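Local coordinates for protein N-acetylglucosamine 2-epimerase (Xylella fastidiosa, PDB 3GT5) that probably acts as a sugar isomerase of the N-acylglucosamine 2-epimerase family, interconverting carbohydrate epimers or isomers, at residues H111-A116 / G171-M176; D214-E219 / G248-W253; G244-H249 / L292-A297; E252-L257 / L316-L321; W354-D359 / A372-Y377. All blocks are in the same frame, centred on the assembly; numbering follows the deposited sequence.

Contact 1: residues H111-A116 / G171-M176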
# COMPACT_ATOMS: atom_id res chain seq x y z
N HIS A 111 3.40 7.06 -14.02
CA HIS A 111 2.35 7.02 -13.03
C HIS A 111 2.83 7.56 -11.72
O HIS A 111 3.80 7.09 -11.18
CB HIS A 111 1.88 5.57 -12.84
CG HIS A 111 0.95 5.11 -13.90
ND1 HIS A 111 -0.36 5.53 -13.98
CD2 HIS A 111 1.15 4.27 -14.95
CE1 HIS A 111 -0.94 4.95 -15.02
NE2 HIS A 111 -0.05 4.18 -15.62
N CYS A 112 2.12 8.53 -11.17
CA CYS A 112 2.41 9.02 -9.82
C CYS A 112 2.37 7.87 -8.81
O CYS A 112 3.15 7.86 -7.86
CB CYS A 112 1.40 10.07 -9.43
SG CYS A 112 1.98 10.94 -7.95
N TYR A 113 1.44 6.93 -9.00
CA TYR A 113 1.35 5.76 -8.13
C TYR A 113 2.70 5.02 -8.08
O TYR A 113 3.17 4.63 -7.00
CB TYR A 113 0.22 4.86 -8.67
CG TYR A 113 -0.16 3.71 -7.77
CD1 TYR A 113 -1.35 3.73 -7.03
CD2 TYR A 113 0.68 2.58 -7.67
CE1 TYR A 113 -1.69 2.68 -6.22
CE2 TYR A 113 0.35 1.55 -6.88
CZ TYR A 113 -0.83 1.59 -6.15
OH TYR A 113 -1.20 0.55 -5.34
N GLY A 114 3.31 4.87 -9.25
CA GLY A 114 4.67 4.33 -9.41
C GLY A 114 5.73 5.07 -8.64
O GLY A 114 6.50 4.47 -7.87
N LEU A 115 5.76 6.38 -8.78
CA LEU A 115 6.72 7.19 -8.05
C LEU A 115 6.56 7.15 -6.51
O LEU A 115 7.54 7.33 -5.80
CB LEU A 115 6.68 8.64 -8.55
CG LEU A 115 7.14 8.72 -10.01
CD1 LEU A 115 6.80 10.10 -10.53
CD2 LEU A 115 8.64 8.44 -10.04
N ALA A 116 5.32 6.99 -5.99
CA ALA A 116 5.11 6.82 -4.55
C ALA A 116 5.90 5.57 -4.11
O ALA A 116 6.67 5.62 -3.12
CB ALA A 116 3.66 6.66 -4.24
N GLY A 171 -6.65 11.46 -8.83
CA GLY A 171 -6.90 10.23 -8.08
C GLY A 171 -6.42 10.33 -6.66
O GLY A 171 -5.33 10.89 -6.42
N GLN A 172 -7.22 9.80 -5.72
CA GLN A 172 -6.81 9.83 -4.31
C GLN A 172 -5.69 8.80 -4.07
O GLN A 172 -4.84 9.02 -3.17
CB GLN A 172 -8.00 9.65 -3.34
CG GLN A 172 -8.45 8.20 -3.12
CD GLN A 172 -7.58 7.49 -2.09
OE1 GLN A 172 -7.17 8.13 -1.12
NE2 GLN A 172 -7.32 6.19 -2.27
N ASN A 173 -5.70 7.68 -4.83
CA ASN A 173 -4.86 6.51 -4.49
C ASN A 173 -3.36 6.80 -4.58
O ASN A 173 -2.60 6.47 -3.64
CB ASN A 173 -5.24 5.35 -5.42
CG ASN A 173 -4.91 3.98 -4.84
OD1 ASN A 173 -4.36 3.85 -3.79
ND2 ASN A 173 -5.33 2.95 -5.55
N ALA A 174 -2.92 7.47 -5.64
CA ALA A 174 -1.50 7.84 -5.73
C ALA A 174 -1.11 8.83 -4.59
O ALA A 174 -0.00 8.74 -4.05
CB ALA A 174 -1.14 8.40 -7.12
N ASN A 175 -2.01 9.74 -4.21
CA ASN A 175 -1.76 10.69 -3.14
C ASN A 175 -1.69 10.02 -1.79
O ASN A 175 -0.90 10.39 -0.91
CB ASN A 175 -2.80 11.80 -3.22
CG ASN A 175 -2.46 12.79 -4.32
OD1 ASN A 175 -1.56 13.60 -4.15
ND2 ASN A 175 -3.14 12.68 -5.50
N MET A 176 -2.53 9.00 -1.59
CA MET A 176 -2.53 8.17 -0.37
C MET A 176 -1.20 7.42 -0.22
O MET A 176 -0.56 7.48 0.86
CB MET A 176 -3.69 7.17 -0.41
CG MET A 176 -3.92 6.40 0.88
SD MET A 176 -5.15 4.97 0.68
CE MET A 176 -4.17 4.05 -0.45
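Cys112, in the first turn of helix 112-127, brings its CB to 3.8 Å from Ala174 CB at the start of helix 172-189. SG stands anti to the backbone N (chi1 -167°), 4.1 Å from Ala174 CB. That methyl also packs against the backbone of Tyr113: Ala174 CB is 3.5 Å from Tyr113 N and 4.1 Å from Tyr113 CB. The CA atoms of the two residues are 4.3 Å apart, a closeness that the small methyl of Ala174 permits. With CG anti to the backbone N (chi1 -171°), the Tyr113 ring extends past Ala174 to Asn173, whose amide lies at the ring edge with its plane nearly perpendicular to the ring. The touching atoms are Tyr113 CE1 and Asn173 ND2, 3.7 Å apart; this is packing, and ND2 is hydrogen-bonded to Phe240 O. One turn on, Ala116 CB rests 4.2 Å from Ala174 O. No hydrogen bond joins the two segments. The short helix axes run nearly parallel, 15° apart, as expected of neighbouring helices in an alpha/alpha-barrel. Strand 155-160 borders the Cys112 and Ala174 side, Phe240 meets the Tyr113 ring edge-to-face, and helix 247-263 packs against Asn173 and Met176.

Contact 2: residues D214-E219 / G248-W253; sequences DGLVWE and GHQTEW
The loop 214-219 passes along the beginning of helix 247-263 as irregular chain, with CA atoms of Val217 and Gln250 6.6 Å apart. Two features mark this alpha/alpha-barrel contact: a side-chain amide that pairs with one residue's backbone, and a His-carboxylate hydrogen bond. Gln250, bent at chi2 (-56°), turns its amide to Val217: OE1 accepts from Val217 N at 2.9 Å and NE2 donates to Val217 O, also at 2.9 Å. Both bonds are nearly straight, and together they fix the rotation of the amide. NE2 also donates to O of Gln246, the N-cap residue of its own helix, which helps hold the amide in place. Leu216 CB lies 3.7 Å from Gln250 OE1, while Val217 CG2 reaches Trp253 CD1 at 4.3 Å. Trp253 NE1 itself bonds to Gln172 OE1, and Gln172 NE2 holds Glu219 OE1. The other oxygen, Glu219 OE2, meets the imidazole: His249 ND1 donates to it at 2.7 Å, in the ring plane and on the syn side of the oxygen, though 35° out of the carboxylate plane.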
# COMPACT_ATOMS: atom_id res chain seq x y z
N ASP A 214 -19.57 13.12 1.42
CA ASP A 214 -20.29 12.80 2.62
C ASP A 214 -19.42 12.18 3.70
O ASP A 214 -19.87 11.36 4.48
CB ASP A 214 -21.53 11.96 2.31
CG ASP A 214 -22.63 12.15 3.35
OD1 ASP A 214 -22.75 13.30 3.85
OD2 ASP A 214 -23.34 11.17 3.69
N GLY A 215 -18.16 12.62 3.74
CA GLY A 215 -17.26 12.26 4.82
C GLY A 215 -16.39 11.04 4.62
O GLY A 215 -15.65 10.65 5.56
N LEU A 216 -16.48 10.40 3.46
CA LEU A 216 -15.57 9.31 3.09
C LEU A 216 -14.77 9.74 1.87
O LEU A 216 -15.16 10.68 1.18
CB LEU A 216 -16.32 8.02 2.80
CG LEU A 216 -17.03 7.35 3.98
CD1 LEU A 216 -17.67 6.05 3.47
CD2 LEU A 216 -16.07 7.05 5.13
N VAL A 217 -13.65 9.07 1.61
CA VAL A 217 -12.77 9.41 0.51
C VAL A 217 -13.15 8.61 -0.75
O VAL A 217 -12.99 7.39 -0.80
CB VAL A 217 -11.28 9.17 0.87
CG1 VAL A 217 -10.35 9.50 -0.29
CG2 VAL A 217 -10.89 9.94 2.17
N TRP A 218 -13.66 9.31 -1.74
CA TRP A 218 -13.92 8.74 -3.06
C TRP A 218 -12.61 8.68 -3.86
O TRP A 218 -11.68 9.45 -3.58
CB TRP A 218 -14.96 9.63 -3.77
CG TRP A 218 -15.44 9.12 -5.07
CD1 TRP A 218 -15.09 9.59 -6.30
CD2 TRP A 218 -16.39 8.06 -5.30
NE1 TRP A 218 -15.74 8.87 -7.28
CE2 TRP A 218 -16.55 7.94 -6.70
CE3 TRP A 218 -17.13 7.20 -4.45
CZ2 TRP A 218 -17.39 6.98 -7.29
CZ3 TRP A 218 -17.99 6.26 -5.03
CH2 TRP A 218 -18.12 6.17 -6.43
N GLU A 219 -12.50 7.76 -4.82
CA GLU A 219 -11.24 7.53 -5.51
C GLU A 219 -10.93 8.51 -6.62
O GLU A 219 -9.76 8.87 -6.82
CB GLU A 219 -11.20 6.14 -6.13
CG GLU A 219 -11.29 4.99 -5.15
CD GLU A 219 -10.09 4.87 -4.24
OE1 GLU A 219 -8.93 5.05 -4.70
OE2 GLU A 219 -10.31 4.61 -3.03
N GLY A 248 -11.18 -0.35 2.42
CA GLY A 248 -9.75 -0.57 2.65
C GLY A 248 -8.96 0.70 2.58
O GLY A 248 -7.96 0.85 3.26
N HIS A 249 -9.39 1.61 1.71
CA HIS A 249 -8.71 2.93 1.64
C HIS A 249 -9.10 3.86 2.77
O HIS A 249 -8.27 4.71 3.17
CB HIS A 249 -8.86 3.56 0.24
CG HIS A 249 -8.04 2.90 -0.82
ND1 HIS A 249 -8.32 3.03 -2.17
CD2 HIS A 249 -6.99 2.05 -0.75
CE1 HIS A 249 -7.44 2.34 -2.87
NE2 HIS A 249 -6.62 1.73 -2.04
N GLN A 250 -10.30 3.69 3.32
CA GLN A 250 -10.73 4.52 4.44
C GLN A 250 -9.89 4.12 5.66
O GLN A 250 -9.42 4.98 6.43
CB GLN A 250 -12.23 4.40 4.73
CG GLN A 250 -13.10 4.40 3.50
CD GLN A 250 -12.90 5.61 2.63
OE1 GLN A 250 -12.88 6.74 3.14
NE2 GLN A 250 -12.85 5.41 1.32
N THR A 251 -9.75 2.80 5.87
CA THR A 251 -8.98 2.30 7.01
C THR A 251 -7.49 2.55 6.83
O THR A 251 -6.79 2.88 7.80
CB THR A 251 -9.30 0.85 7.34
OG1 THR A 251 -8.86 -0.00 6.26
CG2 THR A 251 -10.85 0.71 7.60
N GLU A 252 -7.01 2.42 5.60
CA GLU A 252 -5.60 2.75 5.31
C GLU A 252 -5.32 4.19 5.63
O GLU A 252 -4.27 4.50 6.20
CB GLU A 252 -5.29 2.46 3.85
CG GLU A 252 -3.84 2.63 3.45
CD GLU A 252 -3.45 1.92 2.14
OE1 GLU A 252 -4.31 1.28 1.43
OE2 GLU A 252 -2.26 1.99 1.77
N TRP A 253 -6.22 5.10 5.27
CA TRP A 253 -6.04 6.51 5.68
C TRP A 253 -6.07 6.67 7.20
O TRP A 253 -5.31 7.48 7.77
CB TRP A 253 -7.11 7.39 5.03
CG TRP A 253 -6.72 7.95 3.72
CD1 TRP A 253 -7.27 7.69 2.50
CD2 TRP A 253 -5.65 8.88 3.49
NE1 TRP A 253 -6.62 8.39 1.52
CE2 TRP A 253 -5.64 9.16 2.11
CE3 TRP A 253 -4.71 9.51 4.33
CZ2 TRP A 253 -4.69 10.03 1.51
CZ3 TRP A 253 -3.78 10.39 3.74
CH2 TRP A 253 -3.80 10.65 2.36

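Contact 3: residues G244-H249 / L292-A297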
# COMPACT_ATOMS: atom_id res chain seq x y z
N GLY A 244 -16.30 2.69 -6.85
CA GLY A 244 -17.04 2.62 -5.57
C GLY A 244 -16.17 3.09 -4.42
O GLY A 244 -14.95 3.26 -4.61
N PHE A 245 -16.78 3.31 -3.25
CA PHE A 245 -16.00 3.57 -2.05
C PHE A 245 -15.28 2.31 -1.67
O PHE A 245 -15.86 1.22 -1.68
CB PHE A 245 -16.88 4.01 -0.87
CG PHE A 245 -17.36 5.41 -0.97
CD1 PHE A 245 -16.49 6.47 -0.74
CD2 PHE A 245 -18.70 5.70 -1.23
CE1 PHE A 245 -16.91 7.75 -0.77
CE2 PHE A 245 -19.15 7.03 -1.27
CZ PHE A 245 -18.25 8.05 -1.05
N GLN A 246 -13.99 2.46 -1.35
CA GLN A 246 -13.13 1.35 -0.97
C GLN A 246 -12.94 1.42 0.54
O GLN A 246 -12.18 2.27 1.01
CB GLN A 246 -11.77 1.53 -1.66
CG GLN A 246 -11.81 1.25 -3.15
CD GLN A 246 -11.48 -0.19 -3.39
OE1 GLN A 246 -10.42 -0.65 -2.93
NE2 GLN A 246 -12.36 -0.93 -4.10
N PRO A 247 -13.62 0.57 1.33
CA PRO A 247 -13.39 0.60 2.76
C PRO A 247 -11.92 0.45 3.17
O PRO A 247 -11.48 1.04 4.15
CB PRO A 247 -14.20 -0.63 3.28
CG PRO A 247 -14.57 -1.39 2.10
CD PRO A 247 -14.66 -0.44 0.98
N GLY A 248 -11.18 -0.35 2.42
CA GLY A 248 -9.75 -0.57 2.65
C GLY A 248 -8.96 0.70 2.58
O GLY A 248 -7.96 0.85 3.26
N HIS A 249 -9.39 1.61 1.71
CA HIS A 249 -8.71 2.93 1.64
C HIS A 249 -9.10 3.86 2.77
O HIS A 249 -8.27 4.71 3.17
CB HIS A 249 -8.86 3.56 0.24
CG HIS A 249 -8.04 2.90 -0.82
ND1 HIS A 249 -8.32 3.03 -2.17
CD2 HIS A 249 -6.99 2.05 -0.75
CE1 HIS A 249 -7.44 2.34 -2.87
NE2 HIS A 249 -6.62 1.73 -2.04
N LEU A 292 -14.27 -7.97 5.47
CA LEU A 292 -14.70 -6.71 4.89
C LEU A 292 -14.83 -6.85 3.37
O LEU A 292 -13.89 -7.28 2.67
CB LEU A 292 -13.68 -5.62 5.21
CG LEU A 292 -13.49 -5.23 6.66
CD1 LEU A 292 -12.26 -4.32 6.77
CD2 LEU A 292 -14.72 -4.53 7.18
N CYS A 293 -16.02 -6.48 2.86
CA CYS A 293 -16.27 -6.45 1.42
C CYS A 293 -15.44 -5.37 0.71
O CYS A 293 -14.95 -4.44 1.36
CB CYS A 293 -17.76 -6.17 1.15
SG CYS A 293 -18.81 -7.53 1.73
N TYR A 294 -15.25 -5.53 -0.59
CA TYR A 294 -14.32 -4.69 -1.37
C TYR A 294 -14.83 -3.26 -1.59
O TYR A 294 -14.03 -2.31 -1.53
CB TYR A 294 -14.06 -5.31 -2.71
CG TYR A 294 -12.91 -4.76 -3.50
CD1 TYR A 294 -11.64 -4.58 -2.94
CD2 TYR A 294 -13.07 -4.50 -4.85
CE1 TYR A 294 -10.57 -4.15 -3.72
CE2 TYR A 294 -12.02 -4.03 -5.63
CZ TYR A 294 -10.78 -3.86 -5.06
OH TYR A 294 -9.75 -3.46 -5.87
N GLY A 295 -16.13 -3.11 -1.85
CA GLY A 295 -16.65 -1.83 -2.34
C GLY A 295 -18.10 -1.60 -2.02
O GLY A 295 -18.89 -2.56 -1.94
N PHE A 296 -18.45 -0.35 -1.77
CA PHE A 296 -19.85 0.04 -1.63
C PHE A 296 -20.12 1.32 -2.39
O PHE A 296 -19.24 2.18 -2.58
CB PHE A 296 -20.34 0.08 -0.17
CG PHE A 296 -19.59 1.03 0.72
CD1 PHE A 296 -19.97 2.34 0.85
CD2 PHE A 296 -18.53 0.56 1.49
CE1 PHE A 296 -19.31 3.19 1.74
CE2 PHE A 296 -17.83 1.42 2.33
CZ PHE A 296 -18.20 2.73 2.46
N ALA A 297 -21.34 1.41 -2.92
CA ALA A 297 -21.77 2.58 -3.71
C ALA A 297 -22.09 3.74 -2.78
O ALA A 297 -22.18 3.59 -1.55
CB ALA A 297 -23.02 2.20 -4.57
O HOH W 1 -11.65 -1.58 -0.25
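Phe245 and Phe296 form the tight end of this contact, linked by both backbone and side chains. Phe245 N donates to Phe296 O at 2.8 Å and Phe296 N to Phe245 O at 3.0 Å, making a single antiparallel hydrogen-bonded bridge. Gly295 CA adds a CA-H...O contact to Phe245 O at 3.2 Å. The Phe296 ring, set by chi1 of 59° between its own N and carbonyl carbon, receives Phe245 CB over one face, 3.8 Å from the ring centroid. The two rings are tilted by 30° but slid apart, so they barely overlap. Pro247 CD approaches Phe296 CE2 obliquely at 3.9 Å. The bridge joins the lead-in to helix 247-263 with strand 295-296, an outer strand of a three-stranded antiparallel sheet; there Tyr294 and Gly295 both face Asp304 in a classic beta bulge. Pro247 packs closely on the Cys293 and Tyr294 carbonyls, with CG 3.2 Å from Cys293 O. No direct hydrogen bond links the segments there; instead a water donates to Tyr294 O at 2.8 Å and accepts from Gly248 N, its bond to Gln246 OE1 being weak. Gln246 bends at chi2 (-92°) to lay NE2 above the centre of the Tyr294 ring, 3.4 Å from its plane, with the amide nearly perpendicular to the ring. The looser side is at Ala297, which is partly exposed and whose CB points away from 244-249.

Contact 4: residues E252-L257 / L316-L321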
# COMPACT_ATOMS: atom_id res chain seq x y z
N GLU A 252 -7.01 2.42 5.60
CA GLU A 252 -5.60 2.75 5.31
C GLU A 252 -5.32 4.19 5.63
O GLU A 252 -4.27 4.50 6.20
CB GLU A 252 -5.29 2.46 3.85
CG GLU A 252 -3.84 2.63 3.45
CD GLU A 252 -3.45 1.92 2.14
OE1 GLU A 252 -4.31 1.28 1.43
OE2 GLU A 252 -2.26 1.99 1.77
N TRP A 253 -6.22 5.10 5.27
CA TRP A 253 -6.04 6.51 5.68
C TRP A 253 -6.07 6.67 7.20
O TRP A 253 -5.31 7.48 7.77
CB TRP A 253 -7.11 7.39 5.03
CG TRP A 253 -6.72 7.95 3.72
CD1 TRP A 253 -7.27 7.69 2.50
CD2 TRP A 253 -5.65 8.88 3.49
NE1 TRP A 253 -6.62 8.39 1.52
CE2 TRP A 253 -5.64 9.16 2.11
CE3 TRP A 253 -4.71 9.51 4.33
CZ2 TRP A 253 -4.69 10.03 1.51
CZ3 TRP A 253 -3.78 10.39 3.74
CH2 TRP A 253 -3.80 10.65 2.36
N ALA A 254 -6.96 5.95 7.89
CA ALA A 254 -7.02 6.01 9.34
C ALA A 254 -5.65 5.65 9.94
O ALA A 254 -5.16 6.34 10.87
CB ALA A 254 -8.11 5.12 9.90
N LYS A 255 -5.03 4.62 9.39
CA LYS A 255 -3.68 4.22 9.80
C LYS A 255 -2.65 5.32 9.53
O LYS A 255 -1.83 5.67 10.41
CB LYS A 255 -3.30 2.93 9.08
CG LYS A 255 -1.93 2.32 9.48
CD LYS A 255 -1.36 1.37 8.43
CE LYS A 255 -0.89 2.09 7.20
NZ LYS A 255 -0.64 1.16 6.14
N LEU A 256 -2.67 5.87 8.32
CA LEU A 256 -1.73 6.94 7.99
C LEU A 256 -1.91 8.17 8.88
O LEU A 256 -0.91 8.80 9.29
CB LEU A 256 -1.84 7.33 6.52
CG LEU A 256 -1.46 6.27 5.50
CD1 LEU A 256 -1.77 6.87 4.12
CD2 LEU A 256 0.05 5.76 5.60
N LEU A 257 -3.15 8.53 9.21
CA LEU A 257 -3.41 9.67 10.11
C LEU A 257 -2.87 9.38 11.52
O LEU A 257 -2.40 10.30 12.22
CB LEU A 257 -4.91 9.95 10.21
CG LEU A 257 -5.58 10.41 8.93
CD1 LEU A 257 -7.12 10.58 9.14
CD2 LEU A 257 -4.98 11.72 8.42
N LEU A 316 -6.90 -4.07 10.03
CA LEU A 316 -6.39 -4.51 11.34
C LEU A 316 -5.24 -3.65 11.81
O LEU A 316 -5.09 -3.42 13.00
CB LEU A 316 -6.09 -6.03 11.37
CG LEU A 316 -5.01 -6.60 10.50
CD1 LEU A 316 -3.66 -6.46 11.14
CD2 LEU A 316 -5.27 -8.11 10.08
N ALA A 317 -4.43 -3.10 10.90
CA ALA A 317 -3.34 -2.22 11.31
C ALA A 317 -3.93 -0.93 11.86
O ALA A 317 -3.53 -0.46 12.96
CB ALA A 317 -2.38 -1.95 10.10
N ALA A 318 -4.92 -0.36 11.16
CA ALA A 318 -5.64 0.80 11.64
C ALA A 318 -6.29 0.55 13.02
O ALA A 318 -6.19 1.38 13.87
CB ALA A 318 -6.69 1.24 10.61
N ALA A 319 -6.93 -0.61 13.20
CA ALA A 319 -7.63 -0.94 14.46
C ALA A 319 -6.65 -0.97 15.62
O ALA A 319 -6.95 -0.43 16.67
CB ALA A 319 -8.39 -2.27 14.32
N ALA A 320 -5.48 -1.54 15.43
CA ALA A 320 -4.45 -1.59 16.47
C ALA A 320 -3.98 -0.16 16.85
O ALA A 320 -3.86 0.18 18.05
CB ALA A 320 -3.25 -2.53 16.02
N LEU A 321 -3.68 0.67 15.83
CA LEU A 321 -3.28 2.06 16.10
C LEU A 321 -4.39 2.88 16.83
O LEU A 321 -4.10 3.62 17.75
CB LEU A 321 -2.76 2.76 14.84
CG LEU A 321 -1.48 2.21 14.18
CD1 LEU A 321 -0.91 3.15 13.12
CD2 LEU A 321 -0.44 1.95 15.18
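Chi1 (-176°) and chi2 of Lys255 are both extended and chi3 (71°) bends, laying the methylenes along helix 309-326. CG thereby meets Leu321 CD1 at 3.9 Å, and CD meets Ala317 CB at the same distance. Leu321, with CG anti to its carbonyl carbon, also places CD1 3.8 Å from Lys255 O, and the two side chains slant across each other. To one side of these contacts, Ala318 CB sits 4.0 Å from Lys255 N and 4.2 Å from Ala254 CB. Two helices of the alpha/alpha-barrel meet here; the axes of the short segments 252-257 and 316-321 approach to 8.1 Å and cross at 39°. Ala254, Ala317 and Ala318 permit that approach, and the CA atoms of Lys255 and Ala318 come within 4.4 Å. No hydrogen bond spans the segments. The ammonium of Lys255 is paired further back on helix 309-326, in a salt bridge from NZ to Glu314 OE1.

Contact 5: residues W354-D359 / A372-Y377; sequences WYRLLD and AGKTDY
Trp354 and Asp376 are joined by a hydrogen bond between the run-up to strand 357-358, an outer strand of the three-stranded antiparallel sheet, and the loop leading into helix 377-387 of the alpha/alpha-barrel. Asp376 occupies the N-cap position of that helix, but its carboxylate makes no capping bond. Among the hydrogen bonds, Trp354 N donates to Asp376 OD1 at 3.2 Å, on the syn side but 32° out of the carboxylate plane. Lys374 NZ gives a shorter bond to Trp354 O, 2.8 Å, tilted 25° from the carbonyl plane. Both backbone polar atoms of Trp354 are thus gripped by side chains of one loop.

The ionic element is a salt bridge within that loop, Lys374 NZ to Asp376 OD2 at 2.7 Å. The ammonium also reaches Ser370 OG and Lys369 O, and Tyr22 OH bonds to Asp376 OD2, while Thr379 OG1 bonds to OD1. These partners would probably favour the charged forms of both residues.

Apolar contact comes from the lysine stem, fully extended through chi3 (-179°) and turned only at chi4. Its CD packs 3.9 Å from Arg356 CB, where the two chains slant past each other. The Trp354 indole turns from the loop to His14, whose NE2 is hydrogen-bonded to NE1, yet Trp354 CB remains 3.6 Å from Asp376 OD1.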
# COMPACT_ATOMS: atom_id res chain seq x y z
N TRP A 354 -0.70 -14.75 1.96
CA TRP A 354 -2.14 -14.70 1.90
C TRP A 354 -2.64 -14.93 0.48
O TRP A 354 -1.95 -14.62 -0.51
CB TRP A 354 -2.65 -13.30 2.34
CG TRP A 354 -2.48 -12.89 3.79
CD1 TRP A 354 -1.39 -13.09 4.61
CD2 TRP A 354 -3.39 -12.08 4.56
NE1 TRP A 354 -1.59 -12.50 5.82
CE2 TRP A 354 -2.80 -11.86 5.82
CE3 TRP A 354 -4.62 -11.51 4.29
CZ2 TRP A 354 -3.43 -11.14 6.81
CZ3 TRP A 354 -5.24 -10.78 5.27
CH2 TRP A 354 -4.66 -10.60 6.51
N TYR A 355 -3.85 -15.49 0.36
CA TYR A 355 -4.53 -15.49 -0.93
C TYR A 355 -4.85 -14.07 -1.30
O TYR A 355 -5.03 -13.26 -0.40
CB TYR A 355 -5.79 -16.31 -0.91
CG TYR A 355 -5.56 -17.74 -0.43
CD1 TYR A 355 -4.66 -18.55 -1.08
CD2 TYR A 355 -6.25 -18.24 0.67
CE1 TYR A 355 -4.44 -19.88 -0.63
CE2 TYR A 355 -6.06 -19.54 1.13
CZ TYR A 355 -5.13 -20.36 0.45
OH TYR A 355 -4.92 -21.64 0.88
N ARG A 356 -4.89 -13.74 -2.60
CA ARG A 356 -5.23 -12.37 -3.00
C ARG A 356 -6.70 -12.01 -2.71
O ARG A 356 -7.00 -10.96 -2.16
CB ARG A 356 -4.85 -12.09 -4.44
CG ARG A 356 -5.08 -10.64 -4.89
CD ARG A 356 -4.60 -10.37 -6.31
NE ARG A 356 -5.57 -10.86 -7.29
CZ ARG A 356 -6.58 -10.16 -7.81
NH1 ARG A 356 -7.39 -10.73 -8.69
NH2 ARG A 356 -6.78 -8.88 -7.47
N LEU A 357 -7.64 -12.89 -3.07
CA LEU A 357 -9.02 -12.61 -2.84
C LEU A 357 -9.85 -13.89 -2.80
O LEU A 357 -9.41 -14.94 -3.24
CB LEU A 357 -9.55 -11.67 -3.93
CG LEU A 357 -9.89 -12.28 -5.29
CD1 LEU A 357 -10.65 -11.23 -6.15
CD2 LEU A 357 -8.63 -12.74 -5.96
N LEU A 358 -11.03 -13.77 -2.20
CA LEU A 358 -12.01 -14.84 -2.17
C LEU A 358 -13.30 -14.20 -2.65
O LEU A 358 -13.49 -12.96 -2.56
CB LEU A 358 -12.16 -15.38 -0.77
CG LEU A 358 -10.88 -15.89 -0.07
CD1 LEU A 358 -11.22 -16.13 1.41
CD2 LEU A 358 -10.37 -17.16 -0.79
N ASP A 359 -14.24 -15.03 -3.11
CA ASP A 359 -15.54 -14.49 -3.43
C ASP A 359 -16.34 -14.23 -2.14
O ASP A 359 -15.86 -14.43 -1.02
CB ASP A 359 -16.26 -15.37 -4.47
CG ASP A 359 -16.83 -16.64 -3.88
OD1 ASP A 359 -16.71 -16.86 -2.68
OD2 ASP A 359 -17.42 -17.43 -4.66
N ALA A 372 1.35 -9.81 -10.41
CA ALA A 372 2.07 -8.54 -10.42
C ALA A 372 1.31 -7.52 -9.61
O ALA A 372 0.08 -7.41 -9.71
CB ALA A 372 2.24 -8.05 -11.84
N GLY A 373 2.05 -6.81 -8.75
CA GLY A 373 1.45 -5.86 -7.80
C GLY A 373 1.40 -6.42 -6.38
O GLY A 373 1.50 -5.65 -5.40
N LYS A 374 1.25 -7.73 -6.22
CA LYS A 374 1.14 -8.31 -4.85
C LYS A 374 2.43 -8.95 -4.42
O LYS A 374 2.94 -9.84 -5.09
CB LYS A 374 0.01 -9.34 -4.78
CG LYS A 374 -0.03 -10.14 -3.50
CD LYS A 374 -1.40 -10.81 -3.29
CE LYS A 374 -1.52 -11.59 -2.02
NZ LYS A 374 -0.52 -12.71 -1.89
N THR A 375 2.97 -8.49 -3.29
CA THR A 375 4.16 -9.06 -2.71
C THR A 375 3.93 -9.36 -1.26
O THR A 375 4.86 -9.72 -0.55
CB THR A 375 5.40 -8.13 -2.85
OG1 THR A 375 5.26 -7.04 -1.93
CG2 THR A 375 5.52 -7.65 -4.26
N ASP A 376 2.68 -9.25 -0.79
CA ASP A 376 2.37 -9.23 0.65
C ASP A 376 3.06 -8.09 1.44
O ASP A 376 3.24 -8.16 2.66
CB ASP A 376 2.62 -10.63 1.28
CG ASP A 376 1.51 -11.61 0.93
OD1 ASP A 376 0.59 -11.79 1.76
OD2 ASP A 376 1.54 -12.16 -0.18
N TYR A 377 3.46 -7.05 0.72
CA TYR A 377 3.77 -5.74 1.32
C TYR A 377 2.63 -5.29 2.22
O TYR A 377 2.87 -4.83 3.34
CB TYR A 377 4.14 -4.70 0.21
CG TYR A 377 3.50 -3.32 0.40
CD1 TYR A 377 4.15 -2.30 1.11
CD2 TYR A 377 2.27 -3.06 -0.11
CE1 TYR A 377 3.56 -1.03 1.26
CE2 TYR A 377 1.66 -1.84 0.02
CZ TYR A 377 2.28 -0.83 0.71
OH TYR A 377 1.59 0.36 0.80

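Overall arrangement
Helix 247-263 ties three of the sites together: contact 3 holds its start, contact 2 its first turns and contact 4 the next ones. Contacts 1 and 4 are helix-to-helix and rely on alanine and aliphatic packing with no bond across, whereas contacts 2 and 5 pin loops with side-chain hydrogen bonds to backbone and a charged or His-carboxylate pair besides, and contact 3 is a strand-like bridge with aromatic packing and a water. Contacts 1 and 2 share a hydrogen-bonded border at Gln172. Contacts 3 and 5 reach the same three-stranded sheet without touching. Contacts 1, 2 and 4 are wholly buried among their touching residues; contacts 3 and 5 include partly exposed ones.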